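Local coordinates for putative ABC transporter (Thermobispora bispora, PDB 4PE6), which probably binds a carbohydrate or related polyol acid as the solute-binding component of an ABC transporter, and holds a trihydroxybutanoic acid in this crystal, at residues Lys137-Ser142 / Ile230-Phe235. Sequence-based numbering, arbitrary orientation.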
ATOM      1  N   LYS A 137       4.835 -16.811  -1.750  1.00 21.75           N
ATOM      2  CA  LYS A 137       5.259 -18.125  -1.272  1.00 22.85           C
ATOM      3  C   LYS A 137       4.103 -19.079  -0.911  1.00 22.47           C
ATOM      4  O   LYS A 137       4.083 -20.220  -1.378  1.00 22.02           O
ATOM      5  CB  LYS A 137       6.272 -18.016  -0.121  1.00 24.06           C
ATOM      6  CG  LYS A 137       6.916 -19.347   0.233  1.00 26.11           C
ATOM      7  CD  LYS A 137       8.179 -19.153   1.069  1.00 27.92           C
ATOM      8  CE  LYS A 137       8.810 -20.468   1.525  1.00 29.42           C
ATOM      9  NZ  LYS A 137       8.776 -21.520   0.468  1.00 30.00           N
ATOM     10  N   PRO A 138       3.153 -18.633  -0.073  1.00 22.41           N
ATOM     11  CA  PRO A 138       2.028 -19.525   0.229  1.00 22.57           C
ATOM     12  C   PRO A 138       1.195 -19.891  -1.001  1.00 22.35           C
ATOM     13  O   PRO A 138       0.588 -20.983  -1.051  1.00 22.52           O
ATOM     14  CB  PRO A 138       1.174 -18.719   1.233  1.00 22.90           C
ATOM     15  CG  PRO A 138       1.999 -17.559   1.663  1.00 22.88           C
ATOM     16  CD  PRO A 138       3.023 -17.324   0.587  1.00 22.45           C
ATOM     17  N   VAL A 139       1.165 -18.994  -1.981  1.00 21.73           N
ATOM     18  CA  VAL A 139       0.423 -19.250  -3.208  1.00 21.67           C
ATOM     19  C   VAL A 139       1.089 -20.363  -4.018  1.00 21.89           C
ATOM     20  O   VAL A 139       0.425 -21.294  -4.489  1.00 22.01           O
ATOM     21  CB  VAL A 139       0.248 -17.952  -4.026  1.00 21.20           C
ATOM     22  CG1 VAL A 139      -0.248 -18.238  -5.425  1.00 20.82           C
ATOM     23  CG2 VAL A 139      -0.718 -17.012  -3.308  1.00 21.55           C
ATOM     24  N   LEU A 140       2.407 -20.299  -4.135  1.00 22.39           N
ATOM     25  CA  LEU A 140       3.134 -21.338  -4.839  1.00 22.73           C
ATOM     26  C   LEU A 140       3.062 -22.677  -4.094  1.00 23.41           C
ATOM     27  O   LEU A 140       2.943 -23.736  -4.728  1.00 22.96           O
ATOM     28  CB  LEU A 140       4.576 -20.913  -5.063  1.00 23.22           C
ATOM     29  CG  LEU A 140       4.678 -19.700  -6.006  1.00 23.01           C
ATOM     30  CD1 LEU A 140       6.054 -19.075  -5.968  1.00 23.47           C
ATOM     31  CD2 LEU A 140       4.308 -20.077  -7.433  1.00 23.13           C
ATOM     32  N   GLU A 141       3.131 -22.634  -2.763  1.00 23.88           N
ATOM     33  CA  GLU A 141       2.945 -23.848  -1.978  1.00 24.92           C
ATOM     34  C   GLU A 141       1.568 -24.452  -2.228  1.00 24.18           C
ATOM     35  O   GLU A 141       1.452 -25.662  -2.362  1.00 24.22           O
ATOM     36  CB  GLU A 141       3.132 -23.610  -0.476  1.00 26.22           C
ATOM     37  CG  GLU A 141       4.567 -23.363  -0.056  1.00 27.57           C
ATOM     38  CD  GLU A 141       5.432 -24.612  -0.082  1.00 29.19           C
ATOM     39  OE1 GLU A 141       5.055 -25.645   0.524  1.00 30.41           O
ATOM     40  OE2 GLU A 141       6.518 -24.539  -0.689  1.00 30.38           O
ATOM     41  N   SER A 142       0.539 -23.613  -2.300  1.00 23.38           N
ATOM     42  CA  SER A 142      -0.838 -24.098  -2.485  1.00 23.40           C
ATOM     43  C   SER A 142      -1.064 -24.801  -3.823  1.00 23.05           C
ATOM     44  O   SER A 142      -2.033 -25.543  -3.968  1.00 23.01           O
ATOM     45  CB  SER A 142      -1.854 -22.968  -2.323  1.00 23.05           C
ATOM     46  OG  SER A 142      -2.004 -22.254  -3.546  1.00 22.65           O
ATOM     47  N   ILE A 230     -11.529 -20.362 -11.201  1.00 24.59           N
ATOM     48  CA  ILE A 230     -10.872 -19.290 -10.496  1.00 24.63           C
ATOM     49  C   ILE A 230      -9.559 -19.866  -9.885  1.00 23.60           C
ATOM     50  O   ILE A 230      -9.603 -20.829  -9.134  1.00 23.63           O
ATOM     51  CB  ILE A 230     -11.810 -18.711  -9.402  1.00 25.71           C
ATOM     52  CG1 ILE A 230     -13.182 -18.290  -9.989  1.00 27.53           C
ATOM     53  CG2 ILE A 230     -11.156 -17.561  -8.649  1.00 25.88           C
ATOM     54  CD1 ILE A 230     -13.146 -17.172 -11.020  1.00 27.67           C
ATOM     55  N   PRO A 231      -8.392 -19.310 -10.239  1.00 22.20           N
ATOM     56  CA  PRO A 231      -7.135 -19.788  -9.617  1.00 21.53           C
ATOM     57  C   PRO A 231      -6.919 -19.277  -8.210  1.00 20.68           C
ATOM     58  O   PRO A 231      -7.734 -18.524  -7.704  1.00 20.23           O
ATOM     59  CB  PRO A 231      -6.058 -19.209 -10.540  1.00 21.37           C
ATOM     60  CG  PRO A 231      -6.671 -17.953 -11.045  1.00 21.45           C
ATOM     61  CD  PRO A 231      -8.136 -18.240 -11.222  1.00 21.99           C
ATOM     62  N   ALA A 232      -5.809 -19.670  -7.566  1.00 20.20           N
ATOM     63  CA  ALA A 232      -5.395 -18.993  -6.333  1.00 19.72           C
ATOM     64  C   ALA A 232      -5.036 -17.559  -6.683  1.00 19.09           C
ATOM     65  O   ALA A 232      -4.290 -17.320  -7.628  1.00 18.63           O
ATOM     66  CB  ALA A 232      -4.207 -19.704  -5.676  1.00 19.93           C
ATOM     67  N   VAL A 233      -5.596 -16.604  -5.954  1.00 19.11           N
ATOM     68  CA  VAL A 233      -5.343 -15.186  -6.207  1.00 18.82           C
ATOM     69  C   VAL A 233      -4.886 -14.440  -4.955  1.00 18.94           C
ATOM     70  O   VAL A 233      -4.912 -14.964  -3.829  1.00 19.55           O
ATOM     71  CB  VAL A 233      -6.591 -14.477  -6.813  1.00 18.84           C
ATOM     72  CG1 VAL A 233      -6.926 -15.048  -8.183  1.00 18.86           C
ATOM     73  CG2 VAL A 233      -7.791 -14.592  -5.891  1.00 19.50           C
ATOM     74  N   THR A 234      -4.451 -13.204  -5.158  1.00 18.67           N
ATOM     75  CA  THR A 234      -4.032 -12.332  -4.072  1.00 18.74           C
ATOM     76  C   THR A 234      -5.083 -11.246  -3.961  1.00 19.03           C
ATOM     77  O   THR A 234      -5.094 -10.311  -4.744  1.00 18.74           O
ATOM     78  CB  THR A 234      -2.647 -11.721  -4.344  1.00 18.56           C
ATOM     79  OG1 THR A 234      -2.634 -11.062  -5.623  1.00 18.03           O
ATOM     80  CG2 THR A 234      -1.580 -12.800  -4.326  1.00 18.62           C
ATOM     81  N   PHE A 235      -6.003 -11.405  -3.006  1.00 19.34           N
ATOM     82  CA  PHE A 235      -7.114 -10.497  -2.886  1.00 19.72           C
ATOM     83  C   PHE A 235      -6.738  -9.145  -2.329  1.00 19.93           C
ATOM     84  O   PHE A 235      -5.823  -9.017  -1.519  1.00 19.26           O
ATOM     85  CB  PHE A 235      -8.177 -11.089  -1.952  1.00 20.55           C
ATOM     86  CG  PHE A 235      -8.977 -12.174  -2.581  1.00 20.87           C
ATOM     87  CD1 PHE A 235      -9.806 -11.893  -3.659  1.00 20.95           C
ATOM     88  CD2 PHE A 235      -8.937 -13.462  -2.086  1.00 21.37           C
ATOM     89  CE1 PHE A 235     -10.560 -12.887  -4.246  1.00 21.20           C
ATOM     90  CE2 PHE A 235      -9.702 -14.462  -2.675  1.00 21.67           C
ATOM     91  CZ  PHE A 235     -10.510 -14.167  -3.751  1.00 21.46           C
TER
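In the second lobe of this periplasmic binding protein fold, helix 128-142 packs on one face of the sheet that strand 232-235 helps form; the axis of segment 137-142 runs nearly antiparallel to that of the strand and comes within 9.1 Å of it. Val139 carries most of the helix side. With CG1 anti to the backbone N (chi1 168°), its two methyls reach separate strand residues: CG1 meets Ala232 CB at 4.2 Å, and CG2 lies 4.4 Å from Thr234 CG2. Val139 also rests on Ala209 and Ile211 of the adjoining strand, so one valine spans two neighbouring strands. Thr234 gives its methyl to the helix while its OG1 is hydrogen-bonded to the backbone N of Gly212. Val233, between them, points away and packs on Val219 of helix 216-226, beneath the sheet's other face. Ser142 OG stands 4.0 Å from Ala232 CB. With an alanine here, the Val139 carbonyl would probably be left without this hydroxyl donor and a small gap would open beside Ala232. The serine hydroxyl turns back along its own helix: OG donates to Val139 O at 2.8 Å, meeting the C=O at 127°.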